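Local coordinates for protein KLLA0E03807p (Kluyveromyces lactis, PDB 3SQI) that serves as the kinetochore protein Ndc10, a platform for inner kinetochore assembly in budding yeast, with a domain that binds DNA, at residues S114-N119 with Q393-T398; L161-C166 with H179-N184; P319-H324 with L341-V346. All coordinates share one frame; numbering follows the deposited sequence.

Contact 1 (S114-N119 with Q393-T398); sequences SINLWN and QLIDKT
Asn116, near the C-terminal end of helix 107-118, grips the backbone on both sides of Leu394 with its side-chain amide. CB does not head straight for the loop; a chi1 of -70° sets CG beside the backbone N, and the amide then reaches across to residues 393-395. Asn116 CG rests near Leu394 CB, 3.6 Å away. At the tip the two ends of the amide divide the work. OD1 accepts a hydrogen bond from Ile395 N, with Ile395 N lying in the carbonyl plane 3.1 Å from Asn116 OD1. ND2 donates to Gln393 O, also at 3.1 Å, with an N-H...O angle of 162°; the acceptor lies close to the amide plane, although ND2 itself stands above the carbonyl plane of Gln393. ND2 also bonds Lys112 O one turn back in the helix, which helps fix the amide's rotation. The Ile115 side chain crosses that of Leu394 at about a right angle, CD1 touching Leu394 CG. Farther down, Asn119 OD1 accepts a hydrogen bond from Ser121 N, while Asn119 CB lies 4.1 Å from Leu394 CD2, and Asp396 turns its carboxylate to Tyr258 and Ser124. A side-chain amide that pairs with the C=O before and the N-H after one residue mimics strand pairing over that single extended residue, Leu394; here it fastens the loop after helix 388-391, near the end of the modelled chain, to helix 107-118.

Contact 2 (L161-C166 with H179-N184); sequences LKDLQC and HSSKPN
Asp163 and Leu164 meet His179 in a surface contact made by side chains, at the open end of the hairpin of strands 165-169 and 174-179. Here the two strands part: the backbone of Gln165 still pairs with Ala178, and His179 already pairs with Phe185 of the third strand, 185-187. The imidazole sits beside this junction, against Asp163 and Leu164. Its first torsion, chi1 -165°, carries the ring away from its own backbone N, and chi2, -117°, turns NE2 to Asp163. Asp163 CB sits at the ring edge, near its plane, 3.4 Å from His179 CD2. The carboxylate is nearly coplanar with the ring, the planes differing by 14°, and OD2 accepts a straight but weak hydrogen bond from His179 NE2 at 3.3 Å. ND1 is held more firmly: it donates to Pro183 O at 2.7 Å, in the carbonyl plane, thereby drawing the following loop back round the histidine. One ring face carries the peptide nitrogen Ser181 N, 3.7 Å above its centre. Leu164 brings CD2 obliquely to the imidazole, 3.7 Å from His179 CD2. At the margin Gln165 extends toward Ser180, its NE2 3.5 Å from Ser180 OG, and Ile300 packs on both residues. The chemistry is that of a ring fixed at two nitrogens, strongly by a carbonyl and loosely by a carboxylate; with ND1 donating to Pro183, the nearby negative charge would probably favour protonation of the imidazole.

Contact 3 (P319-H324 with L341-V346); sequences PQVHVH and LNSVLV
Asn342 and Ser343, adjacent on helix 332-355, each hydrogen-bond a backbone carbonyl of the loop 319-324 that passes over them. Asn342 ND2 donates to Val323 O at 3.0 Å, with an N-H...O angle of 161°; the acceptor lies near the amide plane, while the donor is tilted from the carbonyl plane. Asn342 OD1 meanwhile accepts Leu325 N, so that one amide spans His324 from the C=O before it to the N-H after it. The amide reaches the loop because CG lies anti to the backbone nitrogen (chi1 -174°). The hydroxyl of Ser343 donates a hydrogen bond to Pro319 O, 3.0 Å from OG and nearly along the C=O axis. Between these two attachments Val321 points toward the helix. Its CG2 touches both polar groups, 3.6 Å from Ser343 OG and 3.7 Å from Asn342 ND2, and its CG1 lies 3.6 Å from Val346 CG1. Val346, one turn beyond Asn342, also touches Val323, with 4.2 Å between Val346 CG1 and Val323 CB. Outermost, His324 CD2 comes to 3.8 Å from Asn342 ND2, an oblique approach, with ring and amide planes 18° apart. Pro319 reaches on to Phe191 and to Thr347 of the same helix, whereas Leu341 and Leu345 pack on helix 198-210. The arrangement is that of a mostly extended loop segment packed on one helix, turning at His322, its carbonyls taken by polar side chains and a valine packed beside them, in the helical body of the DNA-binding domain.

After the N-terminal helices the chain reaches helix 107-118, whose end pairs with residues 393-398, near the end of the modelled chain; contact 1 thus closes a loop of 273 intervening residues that contains both other contacts. Within it, contact 2 closes the hairpin 165-169/174-179, just before the third strand, and contact 3 follows in series, joining a loop to helix 332-355. No two contacts cross. Contacts 1 and 2 lie on opposite sides of the chain's centre, their centres about 32 Å apart. Helix 332-355 touches contact 2, through Leu161 and Cys166 on its early turns, and carries contact 3 at its middle, while Phe356, just beyond it, meets Trp118 and Asn119 of contact 1.

Contact 1 (S114-N119 with Q393-T398)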
ATOM      1  N   SER A 114       8.248  -0.612  12.595  1.00 84.27           N
ATOM      2  CA  SER A 114       8.831  -1.356  11.486  1.00 78.98           C
ATOM      3  C   SER A 114      10.264  -1.690  11.877  1.00 79.40           C
ATOM      4  O   SER A 114      10.648  -2.856  11.998  1.00 73.62           O
ATOM      5  CB  SER A 114       8.788  -0.544  10.208  1.00 82.07           C
ATOM      6  OG  SER A 114       7.507  -0.018   9.973  1.00 88.29           O
ATOM      7  N   ILE A 115      11.005  -0.644  12.206  1.00 74.05           N
ATOM      8  CA  ILE A 115      12.402  -0.760  12.635  1.00 82.32           C
ATOM      9  C   ILE A 115      12.645  -1.898  13.640  1.00 97.57           C
ATOM     10  O   ILE A 115      13.417  -2.829  13.382  1.00117.65           O
ATOM     11  CB  ILE A 115      12.884   0.574  13.226  1.00 84.78           C
ATOM     12  CG1 ILE A 115      14.393   0.593  13.426  1.00119.64           C
ATOM     13  CG2 ILE A 115      12.135   0.928  14.503  1.00 86.45           C
ATOM     14  CD1 ILE A 115      14.844   1.748  14.268  1.00138.64           C
ATOM     15  N   ASN A 116      12.011  -1.801  14.801  1.00 82.32           N
ATOM     16  CA  ASN A 116      12.123  -2.830  15.835  1.00 92.35           C
ATOM     17  C   ASN A 116      11.840  -4.247  15.328  1.00 99.13           C
ATOM     18  O   ASN A 116      12.459  -5.208  15.789  1.00112.28           O
ATOM     19  CB  ASN A 116      11.189  -2.534  17.016  1.00 78.17           C
ATOM     20  CG  ASN A 116      11.630  -1.336  17.827  1.00 76.44           C
ATOM     21  OD1 ASN A 116      12.377  -1.467  18.795  1.00 90.41           O
ATOM     22  ND2 ASN A 116      11.172  -0.159  17.435  1.00 70.66           N
ATOM     23  N   LEU A 117      10.885  -4.384  14.413  1.00 93.25           N
ATOM     24  CA  LEU A 117      10.558  -5.694  13.853  1.00 89.88           C
ATOM     25  C   LEU A 117      11.572  -6.176  12.804  1.00 99.57           C
ATOM     26  O   LEU A 117      11.677  -7.375  12.542  1.00104.15           O
ATOM     27  CB  LEU A 117       9.132  -5.725  13.305  1.00 72.78           C
ATOM     28  CG  LEU A 117       8.102  -6.173  14.344  1.00 74.21           C
ATOM     29  CD1 LEU A 117       6.816  -6.669  13.676  1.00 80.75           C
ATOM     30  CD2 LEU A 117       8.696  -7.253  15.196  1.00 70.27           C
ATOM     31  N   TRP A 118      12.314  -5.242  12.213  1.00 83.96           N
ATOM     32  CA  TRP A 118      13.455  -5.594  11.375  1.00 78.59           C
ATOM     33  C   TRP A 118      14.630  -6.058  12.238  1.00 97.18           C
ATOM     34  O   TRP A 118      15.322  -7.012  11.888  1.00 99.54           O
ATOM     35  CB  TRP A 118      13.886  -4.410  10.502  1.00 96.04           C
ATOM     36  CG  TRP A 118      13.006  -4.169   9.306  1.00106.84           C
ATOM     37  CD1 TRP A 118      12.087  -3.172   9.150  1.00114.15           C
ATOM     38  CD2 TRP A 118      12.969  -4.941   8.101  1.00103.76           C
ATOM     39  NE1 TRP A 118      11.476  -3.279   7.924  1.00115.25           N
ATOM     40  CE2 TRP A 118      11.999  -4.358   7.262  1.00108.95           C
ATOM     41  CE3 TRP A 118      13.655  -6.072   7.654  1.00104.82           C
ATOM     42  CZ2 TRP A 118      11.704  -4.868   6.000  1.00113.68           C
ATOM     43  CZ3 TRP A 118      13.361  -6.576   6.405  1.00104.04           C
ATOM     44  CH2 TRP A 118      12.395  -5.974   5.590  1.00109.91           C
ATOM     45  N   ASN A 119      14.836  -5.399  13.376  1.00110.97           N
ATOM     46  CA  ASN A 119      16.002  -5.666  14.222  1.00102.12           C
ATOM     47  C   ASN A 119      16.093  -7.132  14.621  1.00102.53           C
ATOM     48  O   ASN A 119      15.237  -7.645  15.344  1.00 94.95           O
ATOM     49  CB  ASN A 119      15.964  -4.770  15.463  1.00 98.02           C
ATOM     50  CG  ASN A 119      17.110  -5.036  16.426  1.00108.88           C
ATOM     51  OD1 ASN A 119      18.103  -5.685  16.088  1.00114.57           O
ATOM     52  ND2 ASN A 119      16.976  -4.517  17.640  1.00123.34           N
ATOM     53  N   GLN A 393      14.594   5.011  17.055  1.00123.07           N
ATOM     54  CA  GLN A 393      13.284   4.569  17.531  1.00116.93           C
ATOM     55  C   GLN A 393      13.198   3.126  18.053  1.00122.31           C
ATOM     56  O   GLN A 393      12.108   2.656  18.368  1.00127.42           O
ATOM     57  CB  GLN A 393      12.219   4.810  16.456  1.00113.55           C
ATOM     58  CG  GLN A 393      11.457   6.117  16.628  1.00121.69           C
ATOM     59  CD  GLN A 393      10.806   6.573  15.342  1.00128.13           C
ATOM     60  OE1 GLN A 393      10.215   5.774  14.616  1.00134.98           O
ATOM     61  NE2 GLN A 393      10.925   7.862  15.044  1.00121.97           N
ATOM     62  N   LEU A 394      14.322   2.417  18.132  1.00112.67           N
ATOM     63  CA  LEU A 394      14.298   1.037  18.638  1.00125.95           C
ATOM     64  C   LEU A 394      14.833   0.907  20.069  1.00134.14           C
ATOM     65  O   LEU A 394      15.704   1.677  20.485  1.00141.60           O
ATOM     66  CB  LEU A 394      14.984   0.044  17.678  1.00126.46           C
ATOM     67  CG  LEU A 394      16.287   0.368  16.941  1.00122.97           C
ATOM     68  CD1 LEU A 394      17.300   0.964  17.877  1.00120.18           C
ATOM     69  CD2 LEU A 394      16.862  -0.857  16.264  1.00115.60           C
ATOM     70  N   ILE A 395      14.288  -0.048  20.822  1.00133.41           N
ATOM     71  CA  ILE A 395      14.606  -0.185  22.245  1.00141.09           C
ATOM     72  C   ILE A 395      15.725  -1.189  22.574  1.00137.80           C
ATOM     73  O   ILE A 395      16.047  -1.408  23.744  1.00144.23           O
ATOM     74  CB  ILE A 395      13.340  -0.494  23.083  1.00144.90           C
ATOM     75  CG1 ILE A 395      12.560  -1.657  22.468  1.00146.22           C
ATOM     76  CG2 ILE A 395      12.440   0.731  23.146  1.00135.28           C
ATOM     77  CD1 ILE A 395      11.456  -1.193  21.548  1.00145.71           C
ATOM     78  N   ASP A 396      16.309  -1.793  21.544  1.00137.85           N
ATOM     79  CA  ASP A 396      17.548  -2.545  21.707  1.00148.02           C
ATOM     80  C   ASP A 396      18.583  -2.048  20.706  1.00158.43           C
ATOM     81  O   ASP A 396      18.471  -2.294  19.502  1.00152.66           O
ATOM     82  CB  ASP A 396      17.310  -4.042  21.501  1.00152.83           C
ATOM     83  CG  ASP A 396      16.756  -4.722  22.738  1.00163.57           C
ATOM     84  OD1 ASP A 396      17.344  -4.561  23.830  1.00173.61           O
ATOM     85  OD2 ASP A 396      15.729  -5.423  22.619  1.00158.66           O
ATOM     86  N   LYS A 397      19.613  -1.382  21.213  1.00175.21           N
ATOM     87  CA  LYS A 397      20.700  -0.928  20.362  1.00181.20           C
ATOM     88  C   LYS A 397      21.540  -2.144  20.034  1.00194.13           C
ATOM     89  O   LYS A 397      21.810  -2.968  20.907  1.00201.28           O
ATOM     90  CB  LYS A 397      21.548   0.123  21.076  1.00189.62           C
ATOM     91  CG  LYS A 397      22.441  -0.436  22.165  1.00196.30           C
ATOM     92  CD  LYS A 397      22.677   0.563  23.298  1.00192.54           C
ATOM     93  CE  LYS A 397      23.744   1.597  22.971  1.00190.82           C
ATOM     94  NZ  LYS A 397      24.132   2.365  24.190  1.00194.66           N
ATOM     95  N   THR A 398      21.933  -2.268  18.774  1.00198.88           N
ATOM     96  CA  THR A 398      22.689  -3.432  18.335  1.00203.09           C
ATOM     97  C   THR A 398      24.184  -3.278  18.619  1.00202.29           C
ATOM     98  O   THR A 398      24.602  -2.350  19.312  1.00195.96           O
ATOM     99  CB  THR A 398      22.444  -3.737  16.839  1.00195.67           C
ATOM    100  OG1 THR A 398      22.519  -2.528  16.071  1.00187.19           O
ATOM    101  CG2 THR A 398      21.066  -4.358  16.643  1.00186.04           C
TER

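Contact 2 (L161-C166 with H179-N184)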
ATOM      1  N   LEU A 161      -2.392 -14.690  -3.822  1.00 97.87           N
ATOM      2  CA  LEU A 161      -1.350 -13.936  -4.545  1.00103.39           C
ATOM      3  C   LEU A 161      -1.284 -14.208  -6.057  1.00 96.83           C
ATOM      4  O   LEU A 161      -0.740 -13.389  -6.810  1.00 93.23           O
ATOM      5  CB  LEU A 161       0.039 -14.042  -3.883  1.00100.55           C
ATOM      6  CG  LEU A 161       1.202 -14.950  -4.323  1.00 92.30           C
ATOM      7  CD1 LEU A 161       1.501 -14.835  -5.779  1.00 99.40           C
ATOM      8  CD2 LEU A 161       2.458 -14.622  -3.528  1.00 72.10           C
ATOM      9  N   LYS A 162      -1.830 -15.332  -6.511  1.00 85.03           N
ATOM     10  CA  LYS A 162      -1.979 -15.514  -7.947  1.00 91.57           C
ATOM     11  C   LYS A 162      -2.930 -14.457  -8.531  1.00111.91           C
ATOM     12  O   LYS A 162      -2.870 -14.148  -9.726  1.00118.83           O
ATOM     13  CB  LYS A 162      -2.443 -16.932  -8.268  1.00 95.47           C
ATOM     14  CG  LYS A 162      -1.333 -17.972  -8.115  1.00100.72           C
ATOM     15  CD  LYS A 162      -1.760 -19.358  -8.581  1.00104.99           C
ATOM     16  CE  LYS A 162      -2.303 -20.206  -7.434  1.00111.63           C
ATOM     17  NZ  LYS A 162      -2.640 -21.597  -7.870  1.00121.52           N
ATOM     18  N   ASP A 163      -3.781 -13.892  -7.673  1.00112.74           N
ATOM     19  CA  ASP A 163      -4.650 -12.773  -8.043  1.00104.70           C
ATOM     20  C   ASP A 163      -3.853 -11.508  -8.290  1.00 89.29           C
ATOM     21  O   ASP A 163      -4.223 -10.681  -9.120  1.00 96.27           O
ATOM     22  CB  ASP A 163      -5.651 -12.475  -6.926  1.00122.43           C
ATOM     23  CG  ASP A 163      -6.768 -13.487  -6.853  1.00149.00           C
ATOM     24  OD1 ASP A 163      -6.697 -14.498  -7.581  1.00160.49           O
ATOM     25  OD2 ASP A 163      -7.711 -13.269  -6.058  1.00151.05           O
ATOM     26  N   LEU A 164      -2.761 -11.349  -7.551  1.00 75.95           N
ATOM     27  CA  LEU A 164      -1.970 -10.126  -7.638  1.00 74.44           C
ATOM     28  C   LEU A 164      -1.466  -9.845  -9.051  1.00 71.87           C
ATOM     29  O   LEU A 164      -1.210 -10.765  -9.833  1.00 85.03           O
ATOM     30  CB  LEU A 164      -0.798 -10.147  -6.655  1.00 81.51           C
ATOM     31  CG  LEU A 164      -1.160  -9.794  -5.213  1.00 85.83           C
ATOM     32  CD1 LEU A 164      -0.008  -9.033  -4.570  1.00 79.04           C
ATOM     33  CD2 LEU A 164      -2.438  -8.955  -5.171  1.00 92.20           C
ATOM     34  N   GLN A 165      -1.326  -8.562  -9.369  1.00 70.10           N
ATOM     35  CA  GLN A 165      -0.921  -8.153 -10.711  1.00 84.30           C
ATOM     36  C   GLN A 165       0.200  -7.136 -10.617  1.00 82.34           C
ATOM     37  O   GLN A 165      -0.003  -6.047 -10.068  1.00 82.92           O
ATOM     38  CB  GLN A 165      -2.105  -7.548 -11.484  1.00 97.33           C
ATOM     39  CG  GLN A 165      -3.321  -8.469 -11.610  1.00119.34           C
ATOM     40  CD  GLN A 165      -4.557  -7.773 -12.185  1.00125.99           C
ATOM     41  OE1 GLN A 165      -4.606  -6.548 -12.309  1.00127.77           O
ATOM     42  NE2 GLN A 165      -5.563  -8.561 -12.531  1.00126.43           N
ATOM     43  N   CYS A 166       1.372  -7.475 -11.144  1.00 88.72           N
ATOM     44  CA  CYS A 166       2.455  -6.515 -11.140  1.00 88.79           C
ATOM     45  C   CYS A 166       2.163  -5.377 -12.106  1.00 87.26           C
ATOM     46  O   CYS A 166       1.731  -5.598 -13.235  1.00 92.17           O
ATOM     47  CB  CYS A 166       3.766  -7.184 -11.504  1.00 84.65           C
ATOM     48  SG  CYS A 166       5.198  -6.161 -11.083  1.00108.14           S
ATOM     49  N   HIS A 179      -4.358  -5.235  -6.872  1.00 66.96           N
ATOM     50  CA  HIS A 179      -5.420  -6.227  -6.784  1.00 66.05           C
ATOM     51  C   HIS A 179      -6.724  -5.567  -7.192  1.00 80.07           C
ATOM     52  O   HIS A 179      -7.172  -4.617  -6.554  1.00 90.26           O
ATOM     53  CB  HIS A 179      -5.516  -6.779  -5.367  1.00 61.24           C
ATOM     54  CG  HIS A 179      -6.318  -8.036  -5.258  1.00 80.23           C
ATOM     55  ND1 HIS A 179      -7.479  -8.114  -4.523  1.00 86.14           N
ATOM     56  CD2 HIS A 179      -6.119  -9.268  -5.782  1.00 97.78           C
ATOM     57  CE1 HIS A 179      -7.964  -9.340  -4.597  1.00 96.35           C
ATOM     58  NE2 HIS A 179      -7.159 -10.060  -5.358  1.00106.86           N
ATOM     59  N   SER A 180      -7.312  -6.053  -8.278  1.00 89.79           N
ATOM     60  CA  SER A 180      -8.565  -5.517  -8.791  1.00 88.57           C
ATOM     61  C   SER A 180      -9.743  -6.368  -8.331  1.00106.39           C
ATOM     62  O   SER A 180     -10.898  -6.077  -8.637  1.00116.11           O
ATOM     63  CB  SER A 180      -8.515  -5.441 -10.318  1.00 99.01           C
ATOM     64  OG  SER A 180      -7.968  -6.629 -10.865  1.00114.02           O
ATOM     65  N   SER A 181      -9.436  -7.427  -7.592  1.00115.08           N
ATOM     66  CA  SER A 181     -10.448  -8.357  -7.093  1.00126.24           C
ATOM     67  C   SER A 181     -11.076  -7.855  -5.790  1.00121.19           C
ATOM     68  O   SER A 181     -10.938  -6.681  -5.450  1.00114.39           O
ATOM     69  CB  SER A 181      -9.880  -9.771  -6.954  1.00142.07           C
ATOM     70  OG  SER A 181      -9.412 -10.252  -8.205  1.00145.52           O
ATOM     71  N   LYS A 182     -11.767  -8.739  -5.072  1.00130.98           N
ATOM     72  CA  LYS A 182     -12.718  -8.326  -4.035  1.00134.40           C
ATOM     73  C   LYS A 182     -12.212  -7.190  -3.138  1.00127.12           C
ATOM     74  O   LYS A 182     -12.834  -6.128  -3.094  1.00135.13           O
ATOM     75  CB  LYS A 182     -13.114  -9.529  -3.173  1.00138.01           C
ATOM     76  CG  LYS A 182     -13.044 -10.862  -3.890  1.00141.10           C
ATOM     77  CD  LYS A 182     -13.418 -12.003  -2.958  1.00147.78           C
ATOM     78  CE  LYS A 182     -13.773 -13.251  -3.747  1.00154.74           C
ATOM     79  NZ  LYS A 182     -14.887 -12.990  -4.705  1.00157.59           N
ATOM     80  N   PRO A 183     -11.098  -7.396  -2.409  1.00104.99           N
ATOM     81  CA  PRO A 183     -10.491  -6.174  -1.868  1.00 89.92           C
ATOM     82  C   PRO A 183      -9.735  -5.438  -2.970  1.00 94.72           C
ATOM     83  O   PRO A 183      -9.026  -6.054  -3.762  1.00 93.05           O
ATOM     84  CB  PRO A 183      -9.522  -6.692  -0.803  1.00 78.90           C
ATOM     85  CG  PRO A 183      -9.994  -8.082  -0.495  1.00101.09           C
ATOM     86  CD  PRO A 183     -10.543  -8.607  -1.787  1.00108.23           C
ATOM     87  N   ASN A 184      -9.860  -4.121  -2.997  1.00 93.65           N
ATOM     88  CA  ASN A 184      -9.344  -3.343  -4.106  1.00 82.89           C
ATOM     89  C   ASN A 184      -8.217  -2.450  -3.617  1.00 78.69           C
ATOM     90  O   ASN A 184      -8.463  -1.515  -2.852  1.00 90.86           O
ATOM     91  CB  ASN A 184     -10.486  -2.500  -4.678  1.00 97.36           C
ATOM     92  CG  ASN A 184     -10.118  -1.806  -5.971  1.00108.05           C
ATOM     93  OD1 ASN A 184      -9.343  -0.849  -5.978  1.00106.59           O
ATOM     94  ND2 ASN A 184     -10.703  -2.264  -7.075  1.00113.40           N
TER

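Contact 3 (P319-H324 with L341-V346)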
ATOM      1  N   PRO A 319      13.528   0.231 -10.749  1.00 89.47           N
ATOM      2  CA  PRO A 319      14.981   0.269 -10.975  1.00 92.64           C
ATOM      3  C   PRO A 319      15.518  -1.067 -11.506  1.00 83.95           C
ATOM      4  O   PRO A 319      15.172  -2.126 -10.987  1.00 89.95           O
ATOM      5  CB  PRO A 319      15.539   0.555  -9.577  1.00 84.87           C
ATOM      6  CG  PRO A 319      14.517  -0.028  -8.653  1.00 81.27           C
ATOM      7  CD  PRO A 319      13.189   0.225  -9.315  1.00 76.17           C
ATOM      8  N   GLN A 320      16.358  -1.024 -12.531  1.00 90.95           N
ATOM      9  CA  GLN A 320      16.853  -2.266 -13.123  1.00101.06           C
ATOM     10  C   GLN A 320      18.135  -2.784 -12.465  1.00 92.47           C
ATOM     11  O   GLN A 320      19.175  -2.121 -12.485  1.00 92.94           O
ATOM     12  CB  GLN A 320      17.020  -2.124 -14.641  1.00103.21           C
ATOM     13  CG  GLN A 320      15.701  -2.040 -15.404  1.00 98.20           C
ATOM     14  CD  GLN A 320      14.731  -3.162 -15.043  1.00111.96           C
ATOM     15  OE1 GLN A 320      15.063  -4.071 -14.278  1.00120.07           O
ATOM     16  NE2 GLN A 320      13.522  -3.095 -15.593  1.00112.33           N
ATOM     17  N   VAL A 321      18.042  -3.976 -11.882  1.00 77.30           N
ATOM     18  CA  VAL A 321      19.173  -4.621 -11.226  1.00 84.34           C
ATOM     19  C   VAL A 321      19.711  -5.782 -12.058  1.00 98.14           C
ATOM     20  O   VAL A 321      18.955  -6.448 -12.762  1.00118.74           O
ATOM     21  CB  VAL A 321      18.765  -5.179  -9.874  1.00 78.58           C
ATOM     22  CG1 VAL A 321      18.393  -4.044  -8.945  1.00 80.14           C
ATOM     23  CG2 VAL A 321      17.617  -6.175 -10.049  1.00 71.39           C
ATOM     24  N   HIS A 322      21.014  -6.024 -11.987  1.00 80.43           N
ATOM     25  CA  HIS A 322      21.599  -7.134 -12.734  1.00 91.65           C
ATOM     26  C   HIS A 322      21.814  -8.411 -11.916  1.00 91.04           C
ATOM     27  O   HIS A 322      22.349  -9.396 -12.430  1.00 97.48           O
ATOM     28  CB  HIS A 322      22.883  -6.700 -13.448  1.00 97.28           C
ATOM     29  CG  HIS A 322      22.673  -5.569 -14.401  1.00106.13           C
ATOM     30  ND1 HIS A 322      22.260  -4.321 -13.990  1.00104.31           N
ATOM     31  CD2 HIS A 322      22.789  -5.503 -15.748  1.00118.08           C
ATOM     32  CE1 HIS A 322      22.142  -3.529 -15.040  1.00114.77           C
ATOM     33  NE2 HIS A 322      22.458  -4.223 -16.119  1.00127.04           N
ATOM     34  N   VAL A 323      21.398  -8.393 -10.656  1.00 76.07           N
ATOM     35  CA  VAL A 323      21.561  -9.540  -9.771  1.00 84.80           C
ATOM     36  C   VAL A 323      20.233 -10.224  -9.474  1.00 86.32           C
ATOM     37  O   VAL A 323      19.249  -9.563  -9.136  1.00 95.08           O
ATOM     38  CB  VAL A 323      22.161  -9.100  -8.428  1.00 82.58           C
ATOM     39  CG1 VAL A 323      21.996 -10.193  -7.389  1.00 73.48           C
ATOM     40  CG2 VAL A 323      23.615  -8.700  -8.608  1.00 76.88           C
ATOM     41  N   HIS A 324      20.192 -11.546  -9.577  1.00 84.79           N
ATOM     42  CA  HIS A 324      18.939 -12.242  -9.317  1.00 94.16           C
ATOM     43  C   HIS A 324      18.974 -13.164  -8.103  1.00 97.20           C
ATOM     44  O   HIS A 324      19.561 -14.243  -8.134  1.00113.57           O
ATOM     45  CB  HIS A 324      18.501 -12.991 -10.571  1.00101.49           C
ATOM     46  CG  HIS A 324      18.423 -12.116 -11.779  1.00112.28           C
ATOM     47  ND1 HIS A 324      19.543 -11.673 -12.447  1.00117.24           N
ATOM     48  CD2 HIS A 324      17.362 -11.563 -12.417  1.00116.61           C
ATOM     49  CE1 HIS A 324      19.177 -10.909 -13.462  1.00120.47           C
ATOM     50  NE2 HIS A 324      17.857 -10.825 -13.461  1.00123.73           N
ATOM     51  N   LEU A 341       9.740  -7.808  -6.849  1.00 74.41           N
ATOM     52  CA  LEU A 341      10.316  -8.160  -5.563  1.00 71.32           C
ATOM     53  C   LEU A 341      11.845  -8.204  -5.652  1.00 73.08           C
ATOM     54  O   LEU A 341      12.553  -7.704  -4.780  1.00 67.81           O
ATOM     55  CB  LEU A 341       9.777  -9.507  -5.087  1.00 66.10           C
ATOM     56  CG  LEU A 341       8.347  -9.515  -4.569  1.00 64.29           C
ATOM     57  CD1 LEU A 341       8.060 -10.822  -3.816  1.00 62.58           C
ATOM     58  CD2 LEU A 341       8.154  -8.330  -3.650  1.00 60.93           C
ATOM     59  N   ASN A 342      12.357  -8.799  -6.717  1.00 71.66           N
ATOM     60  CA  ASN A 342      13.797  -8.876  -6.885  1.00 74.38           C
ATOM     61  C   ASN A 342      14.430  -7.493  -6.908  1.00 74.37           C
ATOM     62  O   ASN A 342      15.400  -7.248  -6.209  1.00 78.65           O
ATOM     63  CB  ASN A 342      14.183  -9.637  -8.153  1.00 72.55           C
ATOM     64  CG  ASN A 342      15.668  -9.837  -8.260  1.00 87.64           C
ATOM     65  OD1 ASN A 342      16.308 -10.270  -7.304  1.00 93.32           O
ATOM     66  ND2 ASN A 342      16.238  -9.499  -9.413  1.00 94.57           N
ATOM     67  N   SER A 343      13.881  -6.587  -7.712  1.00 77.51           N
ATOM     68  CA  SER A 343      14.444  -5.244  -7.817  1.00 70.01           C
ATOM     69  C   SER A 343      14.391  -4.476  -6.492  1.00 83.45           C
ATOM     70  O   SER A 343      15.365  -3.825  -6.114  1.00 77.97           O
ATOM     71  CB  SER A 343      13.775  -4.453  -8.936  1.00 66.96           C
ATOM     72  OG  SER A 343      14.226  -4.909 -10.197  1.00 85.58           O
ATOM     73  N   VAL A 344      13.274  -4.549  -5.774  1.00 92.69           N
ATOM     74  CA  VAL A 344      13.223  -3.850  -4.491  1.00 83.17           C
ATOM     75  C   VAL A 344      14.247  -4.440  -3.526  1.00 74.93           C
ATOM     76  O   VAL A 344      15.041  -3.713  -2.908  1.00 82.27           O
ATOM     77  CB  VAL A 344      11.835  -3.895  -3.837  1.00 71.92           C
ATOM     78  CG1 VAL A 344      11.800  -2.946  -2.649  1.00 70.78           C
ATOM     79  CG2 VAL A 344      10.772  -3.510  -4.838  1.00 69.07           C
ATOM     80  N   LEU A 345      14.228  -5.764  -3.416  1.00 70.08           N
ATOM     81  CA  LEU A 345      15.103  -6.478  -2.494  1.00 70.15           C
ATOM     82  C   LEU A 345      16.542  -6.092  -2.758  1.00 74.83           C
ATOM     83  O   LEU A 345      17.238  -5.605  -1.872  1.00 82.64           O
ATOM     84  CB  LEU A 345      14.946  -7.986  -2.676  1.00 54.76           C
ATOM     85  CG  LEU A 345      15.596  -8.883  -1.625  1.00 72.40           C
ATOM     86  CD1 LEU A 345      14.771  -8.888  -0.333  1.00 63.38           C
ATOM     87  CD2 LEU A 345      15.763 -10.306  -2.160  1.00 65.23           C
ATOM     88  N   VAL A 346      16.960  -6.297  -4.003  1.00 71.78           N
ATOM     89  CA  VAL A 346      18.342  -6.122  -4.432  1.00 72.89           C
ATOM     90  C   VAL A 346      18.751  -4.662  -4.377  1.00 82.87           C
ATOM     91  O   VAL A 346      19.933  -4.339  -4.255  1.00 90.66           O
ATOM     92  CB  VAL A 346      18.543  -6.650  -5.874  1.00 71.73           C
ATOM     93  CG1 VAL A 346      19.880  -6.205  -6.438  1.00 71.86           C
ATOM     94  CG2 VAL A 346      18.425  -8.169  -5.910  1.00 73.47           C
TER